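Local coordinates for erythrocyte membrane protein 1 (Plasmodium falciparum, PDB 2XU0), which probably binds host cell-surface receptors, as the N-terminal NTS-DBL1 adhesion domain through which this parasite membrane protein takes part in rosetting, at residues Asp106-Ala111 / Lys328-Lys333; Pro132-His137 / Phe196-Asp201; Ile259-Ile264 / Tyr305-Pro310. The protein carries 10 engineered substitutions. One frame throughout, in Å; residues are numbered along the deposited sequence.

Contact 1: residues Asp106-Ala111 / Lys328-Lys333; sequences DENAEA and KIKIDK
Glu107, in a type I beta turn running from Asp106 to Ala109, stands opposite Ile329 on helix 311-338, with their CA atoms 7.6 Å apart as the nearest backbone approach. Nothing of the two backbones is bonded across this distance; long side chains bridge it, and the link is a salt bridge between Glu107 and Lys330. NZ of Lys330 donates to OE1 of Glu107 at 2.8 Å, approaching on the anti lone pair, the one turned away from the other carboxylate oxygen. Glu107 keeps CG between its backbone N and carbonyl carbon (chi1 65°) and then runs extended, which sends the carboxylate out to the helix. Lys330 sets off beside its own backbone N and stays straight until its last torsion, where a bend (chi4 -99°) swings NZ round to the acid. CE of the same lysine lies 3.5 Å from Glu107 OE1, and the end of the Asn108 side chain also comes up beside the ammonium group. The other carboxylate oxygen leans on hydrocarbon: Glu107 OE2 is 3.6 Å from the CG2 branch of Ile329. Such a surface join ties the long loop before helix 133-136 to a part of helix 311-338 belonging to the C-terminal Duffy-binding-like family region. Long, charged residues suit it because they can span this distance at the solvent boundary. The turn has its own brace, an Asx turn in which the backbone N of Asn108 donates to OD2 of Asp106 at 2.8 Å, from above the carboxylate plane. Ala109 N closes the turn on Asp106 O at 2.9 Å. On the helix side, Lys330 also makes a cation-pi contact with Trp383 of helix 371-407, whose Tyr380 touches it as well.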
loop_
_atom_site.group_PDB
_atom_site.type_symbol
_atom_site.label_atom_id
_atom_site.label_comp_id
_atom_site.label_asym_id
_atom_site.label_seq_id
_atom_site.Cartn_x
_atom_site.Cartn_y
_atom_site.Cartn_z
ATOM N N ASP A 106 0.465 -9.098 8.939
ATOM C CA ASP A 106 -0.417 -9.704 9.939
ATOM C C ASP A 106 -1.733 -8.963 10.010
ATOM O O ASP A 106 -1.748 -7.742 9.888
ATOM C CB ASP A 106 0.268 -9.720 11.327
ATOM C CG ASP A 106 -0.551 -10.386 12.408
ATOM O OD1 ASP A 106 -0.477 -11.621 12.523
ATOM O OD2 ASP A 106 -1.292 -9.669 13.120
ATOM N N GLU A 107 -2.843 -9.702 10.189
ATOM C CA GLU A 107 -4.190 -9.165 10.320
ATOM C C GLU A 107 -4.335 -8.040 11.368
ATOM O O GLU A 107 -5.259 -7.214 11.270
ATOM C CB GLU A 107 -5.217 -10.296 10.541
ATOM C CG GLU A 107 -5.065 -11.075 11.849
ATOM C CD GLU A 107 -6.290 -11.879 12.249
ATOM O OE1 GLU A 107 -7.271 -11.277 12.746
ATOM O OE2 GLU A 107 -6.273 -13.116 12.057
ATOM N N ASN A 108 -3.415 -7.998 12.356
ATOM C CA ASN A 108 -3.440 -6.986 13.400
ATOM C C ASN A 108 -2.280 -5.994 13.338
ATOM O O ASN A 108 -2.141 -5.181 14.246
ATOM C CB ASN A 108 -3.609 -7.621 14.785
ATOM C CG ASN A 108 -4.966 -8.229 14.989
ATOM O OD1 ASN A 108 -5.084 -9.405 15.323
ATOM N ND2 ASN A 108 -6.021 -7.440 14.794
ATOM N N ALA A 109 -1.490 -6.004 12.239
ATOM C CA ALA A 109 -0.448 -5.009 12.002
ATOM C C ALA A 109 -1.216 -3.672 11.807
ATOM O O ALA A 109 -2.226 -3.605 11.103
ATOM C CB ALA A 109 0.347 -5.352 10.757
ATOM N N GLU A 110 -0.809 -2.656 12.538
ATOM C CA GLU A 110 -1.525 -1.389 12.565
ATOM C C GLU A 110 -0.994 -0.380 11.573
ATOM O O GLU A 110 0.211 -0.257 11.422
ATOM C CB GLU A 110 -1.499 -0.773 13.999
ATOM C CG GLU A 110 -1.205 -1.717 15.165
ATOM C CD GLU A 110 0.261 -1.997 15.457
ATOM O OE1 GLU A 110 0.813 -1.367 16.388
ATOM O OE2 GLU A 110 0.843 -2.883 14.789
ATOM N N ALA A 111 -1.883 0.417 10.982
ATOM C CA ALA A 111 -1.432 1.554 10.166
ATOM C C ALA A 111 -1.165 2.714 11.159
ATOM O O ALA A 111 -1.759 2.735 12.247
ATOM C CB ALA A 111 -2.524 1.969 9.190
ATOM N N LYS A 328 -11.978 -10.098 5.247
ATOM C CA LYS A 328 -12.365 -11.465 4.885
ATOM C C LYS A 328 -11.822 -12.473 5.909
ATOM O O LYS A 328 -12.578 -13.339 6.361
ATOM C CB LYS A 328 -11.922 -11.823 3.458
ATOM C CG LYS A 328 -12.898 -11.331 2.406
ATOM C CD LYS A 328 -12.361 -11.581 1.010
ATOM C CE LYS A 328 -12.976 -10.645 0.004
ATOM N NZ LYS A 328 -11.989 -10.230 -1.025
ATOM N N ILE A 329 -10.558 -12.298 6.340
ATOM C CA ILE A 329 -9.952 -13.156 7.358
ATOM C C ILE A 329 -10.708 -13.059 8.696
ATOM O O ILE A 329 -10.984 -14.090 9.333
ATOM C CB ILE A 329 -8.461 -12.824 7.529
ATOM C CG1 ILE A 329 -7.648 -13.227 6.265
ATOM C CG2 ILE A 329 -7.893 -13.463 8.828
ATOM C CD1 ILE A 329 -6.245 -12.606 6.201
ATOM N N LYS A 330 -11.055 -11.827 9.105
ATOM C CA LYS A 330 -11.739 -11.586 10.370
ATOM C C LYS A 330 -13.168 -12.087 10.363
ATOM O O LYS A 330 -13.585 -12.646 11.366
ATOM C CB LYS A 330 -11.641 -10.116 10.794
ATOM C CG LYS A 330 -10.220 -9.680 10.962
ATOM C CD LYS A 330 -10.087 -8.445 11.800
ATOM C CE LYS A 330 -8.622 -8.174 12.038
ATOM N NZ LYS A 330 -8.162 -8.646 13.366
ATOM N N ILE A 331 -13.904 -11.943 9.241
ATOM C CA ILE A 331 -15.288 -12.429 9.123
ATOM C C ILE A 331 -15.349 -13.960 9.293
ATOM O O ILE A 331 -16.248 -14.463 9.968
ATOM C CB ILE A 331 -15.966 -11.942 7.816
ATOM C CG1 ILE A 331 -16.263 -10.427 7.841
ATOM C CG2 ILE A 331 -17.218 -12.782 7.426
ATOM C CD1 ILE A 331 -17.344 -9.975 8.755
ATOM N N ASP A 332 -14.377 -14.674 8.685
ATOM C CA ASP A 332 -14.230 -16.132 8.756
ATOM C C ASP A 332 -14.030 -16.628 10.187
ATOM O O ASP A 332 -14.637 -17.635 10.559
ATOM C CB ASP A 332 -13.110 -16.625 7.821
ATOM C CG ASP A 332 -13.473 -16.561 6.348
ATOM O OD1 ASP A 332 -12.543 -16.503 5.511
ATOM O OD2 ASP A 332 -14.691 -16.569 6.028
ATOM N N LYS A 333 -13.239 -15.888 10.999
ATOM C CA LYS A 333 -13.007 -16.222 12.405
ATOM C C LYS A 333 -14.267 -15.970 13.225
ATOM O O LYS A 333 -14.562 -16.728 14.158
ATOM C CB LYS A 333 -11.804 -15.448 12.973
ATOM C CG LYS A 333 -10.846 -16.306 13.789
ATOM C CD LYS A 333 -11.290 -16.469 15.247
ATOM C CE LYS A 333 -10.393 -17.389 16.046
ATOM N NZ LYS A 333 -10.699 -18.821 15.801
#

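Contact 2: residues Pro132-His137 / Phe196-Asp201; sequences PPRRRH and FADIGD
Arg134 and Asp198 approach from opposite directions between the short helix 133-136 and helix 186-204, in the interior of the protein, and a single carboxylate oxygen takes both bonds. NH1 of Arg134 lies 2.8 Å from OD2 of Asp198 and NH2 lies 2.7 Å from that same OD2, an end-on grip by two nitrogens on one atom. The oxygen sits almost in the guanidinium plane, yet both N-H groups reach it from one face of the carboxylate, whose plane is turned 34° from that of the guanidinium. Arg134 has its CG anti to the backbone N (chi1 -175°) and folds at chi3 (34°), which brings the flat end back toward the acid. Packing is close here: CD of Arg135 rests 3.4 Å from Asp198 OD2, and the CB of Arg135 lies 3.5 Å from that oxygen, so the aliphatic stem of a second arginine lines the charged pair. The polar end of Arg135 goes elsewhere, to a salt bridge with Asp207. Arginine suits both places, since its chain packs like a hydrocarbon while its head can pair with an acid; for the buried Asp198 this probably favours the charged form. The other side of the short helix is looser: Pro133, Arg136 and His137 are partly exposed, and CB of Arg136 lies over one face of the His137 ring. Pro132 is the N-cap. Helix 311-338 completes the polar network: Arg134 also forms a salt bridge with Glu318, while Asp198 OD1 is bridged by Arg314 and accepts hydrogen bonds from Gln311 and Trp315. On the far side of helix 186-204, Phe196 and Ile199 have their CB directed away from the arginines, and their side chains pack on helix 249-268.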
loop_
_atom_site.group_PDB
_atom_site.type_symbol
_atom_site.label_atom_id
_atom_site.label_comp_id
_atom_site.label_asym_id
_atom_site.label_seq_id
_atom_site.Cartn_x
_atom_site.Cartn_y
_atom_site.Cartn_z
ATOM N N PRO A 132 1.086 2.766 5.879
ATOM C CA PRO A 132 0.738 1.346 6.043
ATOM C C PRO A 132 1.825 0.579 6.796
ATOM O O PRO A 132 2.985 0.994 6.782
ATOM C CB PRO A 132 0.588 0.846 4.600
ATOM C CG PRO A 132 1.402 1.732 3.795
ATOM C CD PRO A 132 1.549 3.048 4.507
ATOM N N PRO A 133 1.480 -0.530 7.466
ATOM C CA PRO A 133 2.528 -1.314 8.180
ATOM C C PRO A 133 3.705 -1.742 7.297
ATOM O O PRO A 133 4.838 -1.735 7.779
ATOM C CB PRO A 133 1.748 -2.500 8.795
ATOM C CG PRO A 133 0.459 -2.505 8.135
ATOM C CD PRO A 133 0.145 -1.137 7.629
ATOM N N ARG A 134 3.472 -1.953 5.950
ATOM C CA ARG A 134 4.562 -2.263 5.025
ATOM C C ARG A 134 5.564 -1.096 5.023
ATOM O O ARG A 134 6.757 -1.329 5.008
ATOM C CB ARG A 134 4.027 -2.590 3.606
ATOM C CG ARG A 134 5.092 -3.054 2.577
ATOM C CD ARG A 134 4.727 -2.735 1.119
ATOM N NE ARG A 134 3.986 -1.470 1.020
ATOM C CZ ARG A 134 4.539 -0.266 1.010
ATOM N NH1 ARG A 134 5.858 -0.133 0.983
ATOM N NH2 ARG A 134 3.779 0.817 1.017
ATOM N N ARG A 135 5.083 0.166 5.087
ATOM C CA ARG A 135 5.974 1.323 5.101
ATOM C C ARG A 135 6.649 1.479 6.442
ATOM O O ARG A 135 7.836 1.766 6.472
ATOM C CB ARG A 135 5.235 2.656 4.699
ATOM C CG ARG A 135 6.030 3.958 4.967
ATOM C CD ARG A 135 7.216 4.124 4.015
ATOM N NE ARG A 135 8.109 5.230 4.399
ATOM C CZ ARG A 135 9.137 5.138 5.243
ATOM N NH1 ARG A 135 9.411 3.988 5.847
ATOM N NH2 ARG A 135 9.904 6.189 5.481
ATOM N N ARG A 136 5.874 1.450 7.527
ATOM C CA ARG A 136 6.369 1.655 8.899
ATOM C C ARG A 136 7.665 0.870 9.203
ATOM O O ARG A 136 8.619 1.421 9.761
ATOM C CB ARG A 136 5.287 1.245 9.910
ATOM C CG ARG A 136 4.099 2.192 9.995
ATOM C CD ARG A 136 3.136 1.708 11.049
ATOM N NE ARG A 136 3.583 2.151 12.374
ATOM C CZ ARG A 136 2.854 2.060 13.479
ATOM N NH1 ARG A 136 1.642 1.516 13.440
ATOM N NH2 ARG A 136 3.329 2.507 14.634
ATOM N N HIS A 137 7.714 -0.388 8.779
ATOM C CA HIS A 137 8.849 -1.260 9.078
ATOM C C HIS A 137 9.774 -1.548 7.910
ATOM O O HIS A 137 10.534 -2.505 7.966
ATOM C CB HIS A 137 8.345 -2.540 9.755
ATOM C CG HIS A 137 7.249 -2.295 10.738
ATOM N ND1 HIS A 137 7.461 -1.543 11.894
ATOM C CD2 HIS A 137 5.961 -2.702 10.713
ATOM C CE1 HIS A 137 6.298 -1.530 12.527
ATOM N NE2 HIS A 137 5.368 -2.219 11.858
ATOM N N PHE A 196 8.936 -0.215 -3.786
ATOM C CA PHE A 196 9.757 0.473 -4.795
ATOM C C PHE A 196 9.376 1.949 -4.817
ATOM O O PHE A 196 10.257 2.831 -4.850
ATOM C CB PHE A 196 9.453 -0.119 -6.172
ATOM C CG PHE A 196 10.179 0.491 -7.343
ATOM C CD1 PHE A 196 11.564 0.401 -7.448
ATOM C CD2 PHE A 196 9.471 1.024 -8.415
ATOM C CE1 PHE A 196 12.228 0.846 -8.608
ATOM C CE2 PHE A 196 10.129 1.490 -9.563
ATOM C CZ PHE A 196 11.502 1.430 -9.638
ATOM N N ALA A 197 8.063 2.209 -4.813
ATOM C CA ALA A 197 7.515 3.591 -4.799
ATOM C C ALA A 197 7.872 4.359 -3.497
ATOM O O ALA A 197 8.287 5.514 -3.570
ATOM C CB ALA A 197 6.013 3.559 -5.014
ATOM N N ASP A 198 7.790 3.696 -2.332
ATOM C CA ASP A 198 8.183 4.317 -1.063
ATOM C C ASP A 198 9.692 4.619 -1.040
ATOM O O ASP A 198 10.084 5.687 -0.569
ATOM C CB ASP A 198 7.760 3.451 0.155
ATOM C CG ASP A 198 6.283 3.537 0.528
ATOM O OD1 ASP A 198 5.615 4.514 0.120
ATOM O OD2 ASP A 198 5.801 2.640 1.241
ATOM N N ILE A 199 10.536 3.692 -1.584
ATOM C CA ILE A 199 11.996 3.874 -1.676
ATOM C C ILE A 199 12.320 5.070 -2.526
ATOM O O ILE A 199 13.159 5.895 -2.145
ATOM C CB ILE A 199 12.751 2.580 -2.119
ATOM C CG1 ILE A 199 12.736 1.538 -0.945
ATOM C CG2 ILE A 199 14.199 2.927 -2.512
ATOM C CD1 ILE A 199 12.967 -0.008 -1.358
ATOM N N GLY A 200 11.660 5.171 -3.667
ATOM C CA GLY A 200 11.816 6.332 -4.550
ATOM C C GLY A 200 11.468 7.627 -3.840
ATOM O O GLY A 200 12.188 8.623 -3.982
ATOM N N ASP A 201 10.377 7.610 -3.024
ATOM C CA ASP A 201 10.036 8.821 -2.258
ATOM C C ASP A 201 11.031 9.134 -1.154
ATOM O O ASP A 201 11.286 10.304 -0.900
ATOM C CB ASP A 201 8.567 8.835 -1.781
ATOM C CG ASP A 201 7.602 9.115 -2.923
ATOM O OD1 ASP A 201 8.069 9.547 -4.010
ATOM O OD2 ASP A 201 6.405 8.803 -2.776
#

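Contact 3: residues Ile259-Ile264 / Tyr305-Pro310; sequences INREQI and YLDYVP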
loop_
_atom_site.group_PDB
_atom_site.type_symbol
_atom_site.label_atom_id
_atom_site.label_comp_id
_atom_site.label_asym_id
_atom_site.label_seq_id
_atom_site.Cartn_x
_atom_site.Cartn_y
_atom_site.Cartn_z
ATOM N N ILE A 259 16.977 8.201 -13.273
ATOM C CA ILE A 259 18.115 7.623 -13.966
ATOM C C ILE A 259 18.466 6.227 -13.470
ATOM O O ILE A 259 18.754 5.347 -14.284
ATOM C CB ILE A 259 19.316 8.612 -13.989
ATOM C CG1 ILE A 259 19.055 9.762 -15.000
ATOM C CG2 ILE A 259 20.642 7.897 -14.326
ATOM C CD1 ILE A 259 19.724 11.125 -14.599
ATOM N N ASN A 260 18.388 6.000 -12.152
ATOM C CA ASN A 260 18.778 4.721 -11.579
ATOM C C ASN A 260 17.655 3.784 -11.234
ATOM O O ASN A 260 17.934 2.682 -10.766
ATOM C CB ASN A 260 19.680 4.962 -10.358
ATOM C CG ASN A 260 20.974 5.645 -10.720
ATOM O OD1 ASN A 260 21.913 5.017 -11.200
ATOM N ND2 ASN A 260 21.009 6.953 -10.603
ATOM N N ARG A 261 16.389 4.194 -11.432
ATOM C CA ARG A 261 15.226 3.378 -11.039
ATOM C C ARG A 261 15.207 1.964 -11.600
ATOM O O ARG A 261 14.748 1.056 -10.927
ATOM C CB ARG A 261 13.888 4.113 -11.281
ATOM C CG ARG A 261 13.527 4.294 -12.759
ATOM C CD ARG A 261 12.307 5.177 -12.951
ATOM N NE ARG A 261 11.061 4.531 -12.525
ATOM C CZ ARG A 261 10.295 3.778 -13.300
ATOM N NH1 ARG A 261 10.649 3.531 -14.557
ATOM N NH2 ARG A 261 9.169 3.271 -12.832
ATOM N N GLU A 262 15.730 1.779 -12.825
ATOM C CA GLU A 262 15.761 0.483 -13.487
ATOM C C GLU A 262 16.608 -0.539 -12.738
ATOM O O GLU A 262 16.118 -1.632 -12.508
ATOM C CB GLU A 262 16.210 0.635 -14.939
ATOM C CG GLU A 262 16.181 -0.684 -15.679
ATOM C CD GLU A 262 16.753 -0.605 -17.077
ATOM O OE1 GLU A 262 17.696 -1.373 -17.375
ATOM O OE2 GLU A 262 16.251 0.216 -17.878
ATOM N N GLN A 263 17.855 -0.190 -12.361
ATOM C CA GLN A 263 18.775 -1.051 -11.578
ATOM C C GLN A 263 18.199 -1.284 -10.184
ATOM O O GLN A 263 18.238 -2.414 -9.672
ATOM C CB GLN A 263 20.147 -0.388 -11.389
ATOM C CG GLN A 263 20.802 0.168 -12.627
ATOM C CD GLN A 263 22.126 0.785 -12.275
ATOM O OE1 GLN A 263 23.076 0.090 -11.890
ATOM N NE2 GLN A 263 22.207 2.111 -12.382
ATOM N N ILE A 264 17.628 -0.224 -9.577
ATOM C CA ILE A 264 16.982 -0.333 -8.263
ATOM C C ILE A 264 15.860 -1.402 -8.313
ATOM O O ILE A 264 15.805 -2.273 -7.436
ATOM C CB ILE A 264 16.530 1.059 -7.718
ATOM C CG1 ILE A 264 17.786 1.917 -7.350
ATOM C CG2 ILE A 264 15.590 0.901 -6.466
ATOM C CD1 ILE A 264 17.677 3.518 -7.554
ATOM N N TYR A 305 4.820 2.098 -12.529
ATOM C CA TYR A 305 4.947 3.554 -12.515
ATOM C C TYR A 305 4.367 4.113 -11.208
ATOM O O TYR A 305 4.056 5.290 -11.135
ATOM C CB TYR A 305 4.286 4.158 -13.751
ATOM C CG TYR A 305 4.885 3.604 -15.033
ATOM C CD1 TYR A 305 6.042 4.160 -15.588
ATOM C CD2 TYR A 305 4.333 2.487 -15.657
ATOM C CE1 TYR A 305 6.590 3.651 -16.774
ATOM C CE2 TYR A 305 4.885 1.964 -16.828
ATOM C CZ TYR A 305 5.975 2.583 -17.411
ATOM O OH TYR A 305 6.481 2.050 -18.572
ATOM N N LEU A 306 4.285 3.278 -10.151
ATOM C CA LEU A 306 3.774 3.716 -8.848
ATOM C C LEU A 306 4.689 4.753 -8.232
ATOM O O LEU A 306 4.209 5.646 -7.539
ATOM C CB LEU A 306 3.536 2.551 -7.886
ATOM C CG LEU A 306 2.298 1.662 -8.119
ATOM C CD1 LEU A 306 2.195 0.608 -7.015
ATOM C CD2 LEU A 306 1.006 2.461 -8.142
ATOM N N ASP A 307 6.000 4.705 -8.564
ATOM C CA ASP A 307 6.952 5.708 -8.081
ATOM C C ASP A 307 6.665 7.124 -8.671
ATOM O O ASP A 307 7.350 8.091 -8.337
ATOM C CB ASP A 307 8.403 5.242 -8.302
ATOM C CG ASP A 307 8.781 4.818 -9.720
ATOM O OD1 ASP A 307 7.921 4.220 -10.420
ATOM O OD2 ASP A 307 9.967 4.986 -10.092
ATOM N N TYR A 308 5.637 7.239 -9.532
ATOM C CA TYR A 308 5.203 8.535 -10.086
ATOM C C TYR A 308 3.781 8.862 -9.637
ATOM O O TYR A 308 3.139 9.765 -10.175
ATOM C CB TYR A 308 5.409 8.607 -11.617
ATOM C CG TYR A 308 6.883 8.585 -11.938
ATOM C CD1 TYR A 308 7.641 9.750 -11.877
ATOM C CD2 TYR A 308 7.562 7.377 -12.088
ATOM C CE1 TYR A 308 9.025 9.721 -12.029
ATOM C CE2 TYR A 308 8.949 7.333 -12.186
ATOM C CZ TYR A 308 9.676 8.511 -12.174
ATOM O OH TYR A 308 11.032 8.498 -12.354
ATOM N N VAL A 309 3.304 8.125 -8.635
ATOM C CA VAL A 309 1.963 8.327 -8.058
ATOM C C VAL A 309 2.131 9.008 -6.695
ATOM O O VAL A 309 2.899 8.481 -5.881
ATOM C CB VAL A 309 1.132 6.997 -7.934
ATOM C CG1 VAL A 309 -0.223 7.238 -7.240
ATOM C CG2 VAL A 309 0.931 6.342 -9.298
ATOM N N PRO A 310 1.428 10.141 -6.391
ATOM C CA PRO A 310 1.548 10.721 -5.047
ATOM C C PRO A 310 1.401 9.667 -3.957
ATOM O O PRO A 310 0.499 8.823 -3.998
ATOM C CB PRO A 310 0.415 11.769 -4.995
ATOM C CG PRO A 310 0.212 12.161 -6.425
ATOM C CD PRO A 310 0.474 10.907 -7.223
#
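Arg261 reaches from helix 249-268 to Asp307, the second residue of a brief 3-10 segment, and its side chain can be followed outward atom by atom. CB sits at the margin, with Asp307 OD2 the closest atom of the facing segment. CG lies between the backbone N and the carbonyl carbon (chi1 70°), and the chain bends at chi3 (-71°) to lay the guanidinium beside the acid. CD of Arg261 passes 3.6 Å from Tyr308 OH. NE of Arg261 then makes an almost straight bond, 169° at the hydrogen, to OD2 of Asp307 at 2.7 Å. At the tip, NH2 of Arg261 donates to Asp307 OD1 at 2.9 Å. Both oxygens use their syn lone pairs, and the two flat groups are nearly coplanar: the classic side-on arginine-carboxylate pair, with one bond to each oxygen, which fixes the rotation of both ends. Through it, a helix of the Duffy binding domain, kinked just after Arg261, is fastened to the loop that leads into helix 311-338, and Trp257 adds a further hydrogen bond to Asp307 OD2. Arginine suits a buried spot like this because NH2 has another hydrogen to give, here to the carbonyl O of Thr304. Tyr308 puts its ring edge, not its face, over one face of the guanidinium, CE2 standing 3.5 Å from Arg261 NE, and its hydroxyl is hydrogen-bonded to Thr258. Tyr305 flanks the tip more distantly, its CD1 4.3 Å from Arg261 NH2.

Overall arrangement
Along the chain, contact 1 opens first and closes last, while contact 2 and then contact 3 are completed within its span. Contacts 2 and 3 are neighbours, with centres about 13 Å apart, joined through helix 186-204: Phe196 packs on Arg261 and Asp307, and Ala197 on Leu306. The centre of contact 1 lies about 20 Å from that of contact 2, though the two touch where Glu110 O probably bonds Arg136 NH1, and about 31 Å from that of contact 3, across the chain's centre. Helix 311-338 unites them: contact 3 leads into it, contact 2 packs on its early turns, and contact 1 sits farther along, consistent with a helix spanning the junction of the Duffy binding region and the C-terminal subdomain.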